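Local coordinates for protein esterase (PDB 3H2G) that degrades rice cell walls as an esterase of the plant pathogen Xanthomonas oryzae, in which it contributes to virulence, at residues Ser123-Leu128 and Gly179-Ala184; Ser173-Gly178 and Leu379-Cys384; Pro327-Gly332 and Val386-Gln391. All coordinates share one frame; numbering follows the deposited sequence.

Interaction 1. Residues Ser123-Leu128 and Gly179-Ala184; sequences SDYLGL and GHTAMA
The phenol hydroxyl of Tyr125 meets the hydroxyl branch of Thr181, the two residues reaching toward each other from opposite directions. Tyr125 OH and Thr181 OG1 lie 2.9 Å apart, close enough for a hydrogen bond, although the threonine proton could instead go to Gln177 O, one turn back in the helix, in a weak bond. OG1 stands obliquely to the ring, while Thr181 CG2 packs 4.0 Å from Tyr125 CE2. With OG1 anti to its own carbonyl carbon (chi1 -66°), Thr181 presents both branches to the tyrosine. The main polar partner of Tyr125 OH is His86 O, to which it is hydrogen-bonded, and the Tyr125 ring stacks with His86 and meets His136 with nearly parallel planes (about 5°). Gly179-Ala184 belongs to the helix that follows the probable nucleophile in the alpha/beta-hydrolase fold, and Ser123-Leu128 leaves the end of another strand of the central sheet. An ST turn shapes that exit: Ser123 OG accepts from Tyr125 N at 2.9 Å, the N-H pointing at it with an angle of 152°, and is itself hydrogen-bonded to Tyr51 OH. From Tyr125 the chain enters a type II turn ending at Leu128, with Gly127 at a positive phi.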
ATOM      1  N   SER A 123      -6.565   6.352   0.115  1.00  4.89           N
ATOM      2  CA  SER A 123      -7.441   6.026   1.231  1.00  3.71           C
ATOM      3  C   SER A 123      -6.556   5.661   2.407  1.00  5.32           C
ATOM      4  O   SER A 123      -5.476   5.112   2.213  1.00  5.40           O
ATOM      5  CB  SER A 123      -8.324   4.823   0.892  1.00  5.13           C
ATOM      6  OG  SER A 123      -9.002   4.353   2.048  1.00  5.14           O
ATOM      7  N   ASP A 124      -6.995   5.972   3.624  1.00  5.66           N
ATOM      8  CA  ASP A 124      -6.213   5.597   4.791  1.00  5.86           C
ATOM      9  C   ASP A 124      -6.479   4.122   5.091  1.00  6.12           C
ATOM     10  O   ASP A 124      -5.799   3.519   5.919  1.00  5.72           O
ATOM     11  CB  ASP A 124      -6.577   6.466   5.999  1.00  5.93           C
ATOM     12  CG  ASP A 124      -5.995   7.863   5.899  1.00  5.94           C
ATOM     13  OD1 ASP A 124      -4.799   7.979   5.554  1.00  5.10           O
ATOM     14  OD2 ASP A 124      -6.721   8.843   6.168  1.00  6.78           O
ATOM     15  N   TYR A 125      -7.463   3.556   4.389  1.00  6.45           N
ATOM     16  CA  TYR A 125      -7.869   2.150   4.528  1.00  5.15           C
ATOM     17  C   TYR A 125      -8.870   1.950   5.662  1.00  6.18           C
ATOM     18  O   TYR A 125      -8.980   2.782   6.559  1.00  5.86           O
ATOM     19  CB  TYR A 125      -6.669   1.234   4.811  1.00  4.86           C
ATOM     20  CG  TYR A 125      -5.595   1.163   3.747  1.00  5.15           C
ATOM     21  CD1 TYR A 125      -4.335   0.649   4.055  1.00  4.86           C
ATOM     22  CD2 TYR A 125      -5.834   1.584   2.436  1.00  4.87           C
ATOM     23  CE1 TYR A 125      -3.339   0.553   3.095  1.00  5.90           C
ATOM     24  CE2 TYR A 125      -4.835   1.488   1.458  1.00  5.65           C
ATOM     25  CZ  TYR A 125      -3.591   0.971   1.800  1.00  5.40           C
ATOM     26  OH  TYR A 125      -2.593   0.861   0.855  1.00  6.38           O
ATOM     27  N   LEU A 126      -9.590   0.832   5.621  1.00  5.01           N
ATOM     28  CA  LEU A 126     -10.551   0.514   6.670  1.00  5.84           C
ATOM     29  C   LEU A 126      -9.813   0.337   7.994  1.00  6.11           C
ATOM     30  O   LEU A 126      -8.744  -0.270   8.035  1.00  4.57           O
ATOM     31  CB  LEU A 126     -11.290  -0.792   6.353  1.00  6.53           C
ATOM     32  CG  LEU A 126     -12.379  -0.833   5.281  1.00  5.25           C
ATOM     33  CD1 LEU A 126     -12.947  -2.245   5.208  1.00  5.09           C
ATOM     34  CD2 LEU A 126     -13.485   0.152   5.623  1.00  5.98           C
ATOM     35  N   GLY A 127     -10.380   0.873   9.070  1.00  7.10           N
ATOM     36  CA  GLY A 127      -9.769   0.718  10.379  1.00  7.08           C
ATOM     37  C   GLY A 127      -8.645   1.671  10.734  1.00  6.64           C
ATOM     38  O   GLY A 127      -8.101   1.592  11.835  1.00  7.35           O
ATOM     39  N   LEU A 128      -8.292   2.565   9.818  1.00  4.97           N
ATOM     40  CA  LEU A 128      -7.220   3.527  10.067  1.00  4.58           C
ATOM     41  C   LEU A 128      -7.725   4.943   9.820  1.00  5.96           C
ATOM     42  O   LEU A 128      -8.785   5.132   9.227  1.00  7.60           O
ATOM     43  CB  LEU A 128      -6.025   3.232   9.156  1.00  3.51           C
ATOM     44  CG  LEU A 128      -5.422   1.832   9.310  1.00  5.02           C
ATOM     45  CD1 LEU A 128      -4.382   1.602   8.223  1.00  4.61           C
ATOM     46  CD2 LEU A 128      -4.808   1.680  10.701  1.00  4.56           C
ATOM     47  N   GLY A 179       1.557  -1.598  -2.571  1.00  4.58           N
ATOM     48  CA  GLY A 179       1.775  -2.182  -3.886  1.00  5.62           C
ATOM     49  C   GLY A 179       0.760  -3.295  -4.066  1.00  5.41           C
ATOM     50  O   GLY A 179       0.262  -3.541  -5.166  1.00  5.69           O
ATOM     51  N   HIS A 180       0.466  -3.976  -2.963  1.00  5.04           N
ATOM     52  CA  HIS A 180      -0.516  -5.053  -2.944  1.00  4.11           C
ATOM     53  C   HIS A 180      -1.871  -4.373  -3.188  1.00  4.91           C
ATOM     54  O   HIS A 180      -2.688  -4.849  -3.974  1.00  4.23           O
ATOM     55  CB  HIS A 180      -0.483  -5.742  -1.571  1.00  5.61           C
ATOM     56  CG  HIS A 180      -1.473  -6.857  -1.413  1.00  6.31           C
ATOM     57  ND1 HIS A 180      -1.195  -8.161  -1.766  1.00  7.73           N
ATOM     58  CD2 HIS A 180      -2.735  -6.862  -0.925  1.00  2.83           C
ATOM     59  CE1 HIS A 180      -2.245  -8.920  -1.501  1.00  4.37           C
ATOM     60  NE2 HIS A 180      -3.192  -8.156  -0.991  1.00  6.43           N
ATOM     61  N   THR A 181      -2.088  -3.243  -2.521  1.00  4.64           N
ATOM     62  CA  THR A 181      -3.320  -2.474  -2.671  1.00  4.23           C
ATOM     63  C   THR A 181      -3.516  -2.007  -4.114  1.00  4.41           C
ATOM     64  O   THR A 181      -4.600  -2.156  -4.691  1.00  2.84           O
ATOM     65  CB  THR A 181      -3.305  -1.222  -1.766  1.00  4.46           C
ATOM     66  OG1 THR A 181      -3.309  -1.626  -0.392  1.00  5.06           O
ATOM     67  CG2 THR A 181      -4.518  -0.338  -2.041  1.00  3.91           C
ATOM     68  N   ALA A 182      -2.466  -1.432  -4.690  1.00  1.28           N
ATOM     69  CA  ALA A 182      -2.532  -0.933  -6.059  1.00  4.05           C
ATOM     70  C   ALA A 182      -2.921  -2.037  -7.035  1.00  3.10           C
ATOM     71  O   ALA A 182      -3.814  -1.857  -7.868  1.00  3.26           O
ATOM     72  CB  ALA A 182      -1.187  -0.327  -6.463  1.00  4.24           C
ATOM     73  N   MET A 183      -2.257  -3.182  -6.927  1.00  3.78           N
ATOM     74  CA  MET A 183      -2.542  -4.300  -7.823  1.00  3.98           C
ATOM     75  C   MET A 183      -3.936  -4.880  -7.597  1.00  4.07           C
ATOM     76  O   MET A 183      -4.628  -5.241  -8.555  1.00  3.97           O
ATOM     77  CB  MET A 183      -1.491  -5.404  -7.662  1.00  4.05           C
ATOM     78  CG  MET A 183      -1.668  -6.543  -8.667  1.00  2.91           C
ATOM     79  SD  MET A 183      -0.361  -7.790  -8.616  1.00  4.66           S
ATOM     80  CE  MET A 183       0.945  -6.945  -9.513  1.00  5.51           C
ATOM     81  N   ALA A 184      -4.348  -4.974  -6.336  1.00  4.69           N
ATOM     82  CA  ALA A 184      -5.670  -5.511  -6.016  1.00  4.86           C
ATOM     83  C   ALA A 184      -6.747  -4.588  -6.575  1.00  4.94           C
ATOM     84  O   ALA A 184      -7.794  -5.042  -7.050  1.00  4.01           O
ATOM     85  CB  ALA A 184      -5.832  -5.652  -4.501  1.00  2.96           C
TER

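Interaction 2. Residues Ser173-Gly178 and Leu379-Cys384; sequences SGYSQG and LTKESC
Both principal side chains leave their backbones with CG anti to N, at chi1 155° in Tyr175 and -173° in Lys381, and these torsions bring the lysine chain across the tyrosine ring at about a right angle. Lys381 CB sits almost exactly above the ring, 3.8 Å from the Tyr175 centroid and 5° off the normal, a well-centred CH-pi contact. Lys381 CG continues over the same face at 3.7 Å from Tyr175 CD2. From there the lysine runs on fully extended, so that its aliphatic part does the packing while the ammonium group leads away, toward a long and weak ion pair with Asp107. On the opposite face Ser176 CB lies 3.8 Å above the ring plane, which leaves Tyr175 sandwiched between its chain neighbour and the helix. The sequence Gly-Tyr-Ser-Gln-Gly here fits the nucleophile elbow of alpha/beta hydrolases, the sharp turn from strand to helix, and Ser176 has the strained backbone, with a positive phi, expected of the nucleophile. Ser176 OG is hydrogen-bonded to His377 NE2, consistent with a Ser176-His377-Asp336 catalytic triad, and the imidazole of this histidine also meets the Tyr175 ring, the two planes inclined to each other. Thr380, one helical residue before Lys381, approaches the ring differently: its OG1 stands obliquely at 3.5 Å from Tyr175 CE1. That hydroxyl hydrogen-bonds back to His377 O within the first turn of the same helix, and across to Ser206 OG.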
ATOM      1  N   SER A 173      -0.937   3.351  -8.274  1.00  4.03           N
ATOM      2  CA  SER A 173       0.399   3.060  -7.776  1.00  3.86           C
ATOM      3  C   SER A 173       0.290   2.900  -6.263  1.00  4.96           C
ATOM      4  O   SER A 173      -0.756   3.179  -5.677  1.00  3.84           O
ATOM      5  CB  SER A 173       1.383   4.177  -8.128  1.00  4.04           C
ATOM      6  OG  SER A 173       2.714   3.763  -7.853  1.00  1.94           O
ATOM      7  N   GLY A 174       1.365   2.435  -5.643  1.00  5.01           N
ATOM      8  CA  GLY A 174       1.371   2.232  -4.206  1.00  3.78           C
ATOM      9  C   GLY A 174       2.682   1.577  -3.827  1.00  3.52           C
ATOM     10  O   GLY A 174       3.321   0.932  -4.661  1.00  3.99           O
ATOM     11  N   TYR A 175       3.076   1.732  -2.568  1.00  5.07           N
ATOM     12  CA  TYR A 175       4.334   1.186  -2.074  1.00  5.35           C
ATOM     13  C   TYR A 175       4.148   0.211  -0.913  1.00  4.52           C
ATOM     14  O   TYR A 175       3.382   0.481   0.014  1.00  4.02           O
ATOM     15  CB  TYR A 175       5.245   2.351  -1.651  1.00  4.70           C
ATOM     16  CG  TYR A 175       6.281   2.006  -0.603  1.00  6.18           C
ATOM     17  CD1 TYR A 175       7.357   1.168  -0.900  1.00  8.44           C
ATOM     18  CD2 TYR A 175       6.168   2.496   0.698  1.00  6.39           C
ATOM     19  CE1 TYR A 175       8.293   0.823   0.075  1.00  7.98           C
ATOM     20  CE2 TYR A 175       7.096   2.155   1.679  1.00  7.63           C
ATOM     21  CZ  TYR A 175       8.154   1.317   1.361  1.00  8.36           C
ATOM     22  OH  TYR A 175       9.062   0.964   2.332  1.00 10.47           O
ATOM     23  N   SER A 176       4.852  -0.921  -0.988  1.00  6.20           N
ATOM     24  CA  SER A 176       4.826  -1.969   0.039  1.00  5.39           C
ATOM     25  C   SER A 176       3.439  -2.608   0.139  1.00  5.74           C
ATOM     26  O   SER A 176       2.968  -3.214  -0.826  1.00  3.74           O
ATOM     27  CB  SER A 176       5.250  -1.379   1.391  1.00  6.62           C
ATOM     28  OG  SER A 176       5.662  -2.402   2.286  1.00  6.88           O
ATOM     29  N   GLN A 177       2.783  -2.508   1.294  1.00  5.68           N
ATOM     30  CA  GLN A 177       1.435  -3.064   1.389  1.00  5.04           C
ATOM     31  C   GLN A 177       0.643  -2.350   0.300  1.00  4.92           C
ATOM     32  O   GLN A 177      -0.262  -2.923  -0.307  1.00  6.35           O
ATOM     33  CB  GLN A 177       0.770  -2.760   2.737  1.00  4.92           C
ATOM     34  CG  GLN A 177      -0.705  -3.192   2.752  1.00  5.19           C
ATOM     35  CD  GLN A 177      -1.518  -2.633   3.911  1.00  4.61           C
ATOM     36  OE1 GLN A 177      -2.732  -2.851   3.990  1.00  8.49           O
ATOM     37  NE2 GLN A 177      -0.863  -1.913   4.807  1.00  1.07           N
ATOM     38  N   GLY A 178       1.007  -1.089   0.066  1.00  4.81           N
ATOM     39  CA  GLY A 178       0.342  -0.279  -0.942  1.00  3.46           C
ATOM     40  C   GLY A 178       0.502  -0.819  -2.348  1.00  4.35           C
ATOM     41  O   GLY A 178      -0.311  -0.519  -3.225  1.00  4.16           O
ATOM     42  N   LEU A 379      13.929   2.331   0.708  1.00 10.35           N
ATOM     43  CA  LEU A 379      14.584   3.115  -0.334  1.00 10.87           C
ATOM     44  C   LEU A 379      13.804   3.083  -1.648  1.00 10.54           C
ATOM     45  O   LEU A 379      13.883   4.019  -2.441  1.00 11.28           O
ATOM     46  CB  LEU A 379      16.001   2.590  -0.583  1.00 11.71           C
ATOM     47  CG  LEU A 379      16.948   2.572   0.618  1.00 13.95           C
ATOM     48  CD1 LEU A 379      18.257   1.895   0.229  1.00 15.26           C
ATOM     49  CD2 LEU A 379      17.194   3.996   1.097  1.00 14.81           C
ATOM     50  N   THR A 380      13.047   2.013  -1.875  1.00  9.96           N
ATOM     51  CA  THR A 380      12.289   1.879  -3.119  1.00  9.39           C
ATOM     52  C   THR A 380      11.098   2.812  -3.245  1.00  9.52           C
ATOM     53  O   THR A 380      10.618   3.050  -4.350  1.00  9.96           O
ATOM     54  CB  THR A 380      11.775   0.434  -3.334  1.00  9.46           C
ATOM     55  OG1 THR A 380      10.775   0.122  -2.354  1.00  9.76           O
ATOM     56  CG2 THR A 380      12.919  -0.561  -3.225  1.00  8.80           C
ATOM     57  N   LYS A 381      10.612   3.344  -2.127  1.00  9.70           N
ATOM     58  CA  LYS A 381       9.457   4.228  -2.187  1.00  9.92           C
ATOM     59  C   LYS A 381       9.676   5.412  -3.124  1.00 10.07           C
ATOM     60  O   LYS A 381       8.969   5.549  -4.121  1.00 10.09           O
ATOM     61  CB  LYS A 381       9.081   4.737  -0.794  1.00 10.27           C
ATOM     62  CG  LYS A 381       7.779   5.531  -0.793  1.00 13.81           C
ATOM     63  CD  LYS A 381       7.503   6.135   0.573  1.00 16.71           C
ATOM     64  CE  LYS A 381       6.235   6.962   0.560  1.00 19.15           C
ATOM     65  NZ  LYS A 381       6.026   7.656   1.861  1.00 18.99           N
ATOM     66  N   GLU A 382      10.650   6.266  -2.825  1.00  8.62           N
ATOM     67  CA  GLU A 382      10.878   7.411  -3.698  1.00  9.73           C
ATOM     68  C   GLU A 382      11.587   7.048  -4.996  1.00  8.22           C
ATOM     69  O   GLU A 382      11.248   7.578  -6.050  1.00  7.75           O
ATOM     70  CB  GLU A 382      11.653   8.521  -2.982  1.00 11.38           C
ATOM     71  CG  GLU A 382      11.848   9.748  -3.874  1.00 14.53           C
ATOM     72  CD  GLU A 382      12.402  10.948  -3.138  1.00 19.09           C
ATOM     73  OE1 GLU A 382      13.421  10.795  -2.432  1.00 21.43           O
ATOM     74  OE2 GLU A 382      11.823  12.049  -3.276  1.00 18.67           O
ATOM     75  N   SER A 383      12.564   6.145  -4.930  1.00  8.80           N
ATOM     76  CA  SER A 383      13.296   5.742  -6.130  1.00  8.29           C
ATOM     77  C   SER A 383      12.353   5.191  -7.194  1.00  7.57           C
ATOM     78  O   SER A 383      12.445   5.547  -8.372  1.00  6.98           O
ATOM     79  CB  SER A 383      14.347   4.682  -5.788  1.00 10.19           C
ATOM     80  OG  SER A 383      15.383   5.235  -4.994  1.00 17.40           O
ATOM     81  N   CYS A 384      11.451   4.311  -6.776  1.00  5.84           N
ATOM     82  CA  CYS A 384      10.493   3.720  -7.699  1.00  5.94           C
ATOM     83  C   CYS A 384       9.429   4.708  -8.158  1.00  5.24           C
ATOM     84  O   CYS A 384       8.991   4.658  -9.305  1.00  4.26           O
ATOM     85  CB  CYS A 384       9.824   2.507  -7.061  1.00  6.23           C
ATOM     86  SG  CYS A 384      10.751   0.955  -7.262  1.00  6.93           S
TER

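Interaction 3. Residues Pro327-Gly332 and Val386-Gln391; sequences PTLLCG and VVVRDQ
Leu329 and Cys331 meet Val388 and Gln391 through aliphatic groups, and the paired planar groups of these segments, the guanidinium of Arg389 and the carboxylate of Asp390, lie away from the strand. Asp390 sits at the guanidinium edge and in its plane, where Arg389 NE and NH2 grip OD1 side-on, each nitrogen 3.0 Å from that one oxygen of Asp390. Both bonds use the syn side of the carboxylate, the one from NE tilted 33° out of its plane. Arg389 NH2 also forms a salt bridge with Glu38, and NH1 reaches the carbonyl of Arg112, so the guanidinium is held on several sides.

On the inner side of the helix, Val388 is the main contributor, as Leu329 is from the strand. Val388 CG1, anti to the carbonyl carbon (chi1 -60°), lies 3.7 Å from Cys331 CB and 4.1 Å from Leu329 CD2. The leucine methyl CD2 also lies against Val388 CA itself and touches Gln391 CB at 4.0 Å, the leucine and glutamine side chains crossing at about a right angle. Leu330, between the two contacting strand residues, points away from the helix, as the alternation of a beta strand requires. Val388 also touches Ala203 on the adjacent strand. The strand and helix axes run nearly antiparallel, at 155°, with a closest approach of 9.3 Å. Cys331 is further joined to this same helix by its disulfide with Cys384. Such layering of the C-terminal helix 376-396 against a parallel part of the central sheet is characteristic of the alpha/beta-hydrolase fold.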
ATOM      1  N   PRO A 327      -1.509  -1.317 -19.054  1.00  6.97           N
ATOM      2  CA  PRO A 327      -0.045  -1.294 -19.115  1.00  8.20           C
ATOM      3  C   PRO A 327       0.422  -1.202 -17.662  1.00  7.95           C
ATOM      4  O   PRO A 327       0.021  -0.295 -16.930  1.00  7.40           O
ATOM      5  CB  PRO A 327       0.241  -0.025 -19.904  1.00  8.83           C
ATOM      6  CG  PRO A 327      -0.890  -0.009 -20.893  1.00 10.74           C
ATOM      7  CD  PRO A 327      -2.091  -0.366 -20.018  1.00  8.67           C
ATOM      8  N   THR A 328       1.257  -2.144 -17.247  1.00  6.75           N
ATOM      9  CA  THR A 328       1.708  -2.184 -15.864  1.00  7.87           C
ATOM     10  C   THR A 328       3.219  -2.275 -15.728  1.00  7.28           C
ATOM     11  O   THR A 328       3.888  -2.924 -16.531  1.00  8.81           O
ATOM     12  CB  THR A 328       1.071  -3.394 -15.146  1.00  6.24           C
ATOM     13  OG1 THR A 328      -0.348  -3.360 -15.336  1.00  6.36           O
ATOM     14  CG2 THR A 328       1.373  -3.372 -13.652  1.00  6.97           C
ATOM     15  N   LEU A 329       3.749  -1.614 -14.705  1.00  6.81           N
ATOM     16  CA  LEU A 329       5.179  -1.632 -14.441  1.00  5.87           C
ATOM     17  C   LEU A 329       5.414  -1.915 -12.964  1.00  6.49           C
ATOM     18  O   LEU A 329       5.116  -1.086 -12.106  1.00  6.53           O
ATOM     19  CB  LEU A 329       5.820  -0.292 -14.816  1.00  5.80           C
ATOM     20  CG  LEU A 329       7.336  -0.194 -14.583  1.00  5.45           C
ATOM     21  CD1 LEU A 329       8.049  -1.335 -15.311  1.00  6.74           C
ATOM     22  CD2 LEU A 329       7.841   1.155 -15.076  1.00  7.37           C
ATOM     23  N   LEU A 330       5.931  -3.102 -12.672  1.00  5.91           N
ATOM     24  CA  LEU A 330       6.217  -3.482 -11.296  1.00  6.22           C
ATOM     25  C   LEU A 330       7.623  -3.003 -10.971  1.00  5.46           C
ATOM     26  O   LEU A 330       8.569  -3.305 -11.695  1.00  8.54           O
ATOM     27  CB  LEU A 330       6.125  -5.002 -11.141  1.00  6.48           C
ATOM     28  CG  LEU A 330       4.814  -5.654 -11.593  1.00  6.41           C
ATOM     29  CD1 LEU A 330       4.874  -7.149 -11.327  1.00  6.61           C
ATOM     30  CD2 LEU A 330       3.639  -5.032 -10.852  1.00  9.02           C
ATOM     31  N   CYS A 331       7.761  -2.242  -9.894  1.00  5.22           N
ATOM     32  CA  CYS A 331       9.067  -1.725  -9.510  1.00  5.33           C
ATOM     33  C   CYS A 331       9.466  -2.251  -8.143  1.00  5.67           C
ATOM     34  O   CYS A 331       8.623  -2.484  -7.277  1.00  4.27           O
ATOM     35  CB  CYS A 331       9.040  -0.195  -9.496  1.00  5.41           C
ATOM     36  SG  CYS A 331      10.651   0.640  -9.273  1.00  8.30           S
ATOM     37  N   GLY A 332      10.766  -2.441  -7.963  1.00  6.66           N
ATOM     38  CA  GLY A 332      11.276  -2.935  -6.704  1.00  7.19           C
ATOM     39  C   GLY A 332      12.787  -2.942  -6.762  1.00  7.72           C
ATOM     40  O   GLY A 332      13.374  -2.411  -7.704  1.00  7.95           O
ATOM     41  N   VAL A 386       9.837   7.765  -8.729  1.00  5.68           N
ATOM     42  CA  VAL A 386      10.493   8.515  -9.793  1.00  6.41           C
ATOM     43  C   VAL A 386      10.606   7.688 -11.070  1.00  6.64           C
ATOM     44  O   VAL A 386      10.259   8.158 -12.151  1.00  6.43           O
ATOM     45  CB  VAL A 386      11.900   8.983  -9.354  1.00  7.15           C
ATOM     46  CG1 VAL A 386      12.656   9.579 -10.537  1.00  6.99           C
ATOM     47  CG2 VAL A 386      11.771  10.014  -8.244  1.00  7.70           C
ATOM     48  N   VAL A 387      11.072   6.449 -10.939  1.00  6.64           N
ATOM     49  CA  VAL A 387      11.237   5.567 -12.093  1.00  7.45           C
ATOM     50  C   VAL A 387       9.943   5.231 -12.832  1.00  7.42           C
ATOM     51  O   VAL A 387       9.893   5.319 -14.061  1.00  8.30           O
ATOM     52  CB  VAL A 387      11.937   4.248 -11.682  1.00  6.97           C
ATOM     53  CG1 VAL A 387      11.868   3.231 -12.818  1.00 10.22           C
ATOM     54  CG2 VAL A 387      13.389   4.535 -11.323  1.00  7.94           C
ATOM     55  N   VAL A 388       8.902   4.843 -12.101  1.00  7.10           N
ATOM     56  CA  VAL A 388       7.642   4.493 -12.753  1.00  6.54           C
ATOM     57  C   VAL A 388       6.973   5.713 -13.386  1.00  6.32           C
ATOM     58  O   VAL A 388       6.331   5.602 -14.429  1.00  6.61           O
ATOM     59  CB  VAL A 388       6.666   3.803 -11.770  1.00  7.35           C
ATOM     60  CG1 VAL A 388       7.305   2.524 -11.226  1.00  5.18           C
ATOM     61  CG2 VAL A 388       6.294   4.739 -10.639  1.00  6.65           C
ATOM     62  N   ARG A 389       7.123   6.874 -12.759  1.00  6.87           N
ATOM     63  CA  ARG A 389       6.553   8.099 -13.313  1.00  5.66           C
ATOM     64  C   ARG A 389       7.217   8.366 -14.662  1.00  5.74           C
ATOM     65  O   ARG A 389       6.545   8.592 -15.668  1.00  5.72           O
ATOM     66  CB  ARG A 389       6.822   9.284 -12.382  1.00  7.10           C
ATOM     67  CG  ARG A 389       6.338  10.630 -12.918  1.00  8.34           C
ATOM     68  CD  ARG A 389       6.996  11.784 -12.172  1.00  7.24           C
ATOM     69  NE  ARG A 389       8.434  11.836 -12.437  1.00  8.89           N
ATOM     70  CZ  ARG A 389       9.299  12.596 -11.771  1.00  9.63           C
ATOM     71  NH1 ARG A 389       8.885  13.384 -10.784  1.00  6.29           N
ATOM     72  NH2 ARG A 389      10.584  12.569 -12.095  1.00  8.72           N
ATOM     73  N   ASP A 390       8.546   8.332 -14.672  1.00  6.39           N
ATOM     74  CA  ASP A 390       9.312   8.588 -15.893  1.00  7.77           C
ATOM     75  C   ASP A 390       9.118   7.550 -16.995  1.00  8.69           C
ATOM     76  O   ASP A 390       8.967   7.899 -18.168  1.00  7.49           O
ATOM     77  CB  ASP A 390      10.812   8.667 -15.585  1.00 10.03           C
ATOM     78  CG  ASP A 390      11.173   9.831 -14.682  1.00 10.50           C
ATOM     79  OD1 ASP A 390      10.318  10.709 -14.447  1.00 11.55           O
ATOM     80  OD2 ASP A 390      12.330   9.867 -14.216  1.00 11.94           O
ATOM     81  N   GLN A 391       9.122   6.274 -16.619  1.00  7.63           N
ATOM     82  CA  GLN A 391       8.999   5.195 -17.594  1.00  8.45           C
ATOM     83  C   GLN A 391       7.601   4.780 -18.030  1.00  8.64           C
ATOM     84  O   GLN A 391       7.436   4.257 -19.136  1.00  8.77           O
ATOM     85  CB  GLN A 391       9.764   3.966 -17.094  1.00  9.57           C
ATOM     86  CG  GLN A 391      11.279   4.141 -17.150  1.00 12.98           C
ATOM     87  CD  GLN A 391      12.035   2.937 -16.620  1.00 14.25           C
ATOM     88  OE1 GLN A 391      11.628   1.794 -16.830  1.00 15.02           O
ATOM     89  NE2 GLN A 391      13.150   3.189 -15.941  1.00 15.37           N
TER

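Overall arrangement
Interactions 1 and 2 adjoin the probable nucleophile elbow, while interaction 3 lies farther along the helix that carries His377. The first two, their centres 13 Å apart, share helix 177-192: Tyr125 OH lies 3.6 Å from Gly178 CA, so interaction 1 rests against the probable elbow. Ala182 CB packs 3.6 Å from Ser173 C, on the strand leading into the turn. Interactions 2 and 3, 10 Å apart between centres, share helix 376-396; the disulfide from Cys384 SG to Cys331 SG, at 2.0 Å, fixes that helix to strand 328-332. Interactions 1 and 3 have centres about 19 Å apart, yet Met183 CE touches Leu330 CD2 at 3.6 Å, helices 177-192 and 376-396 packing on opposite faces of that strand.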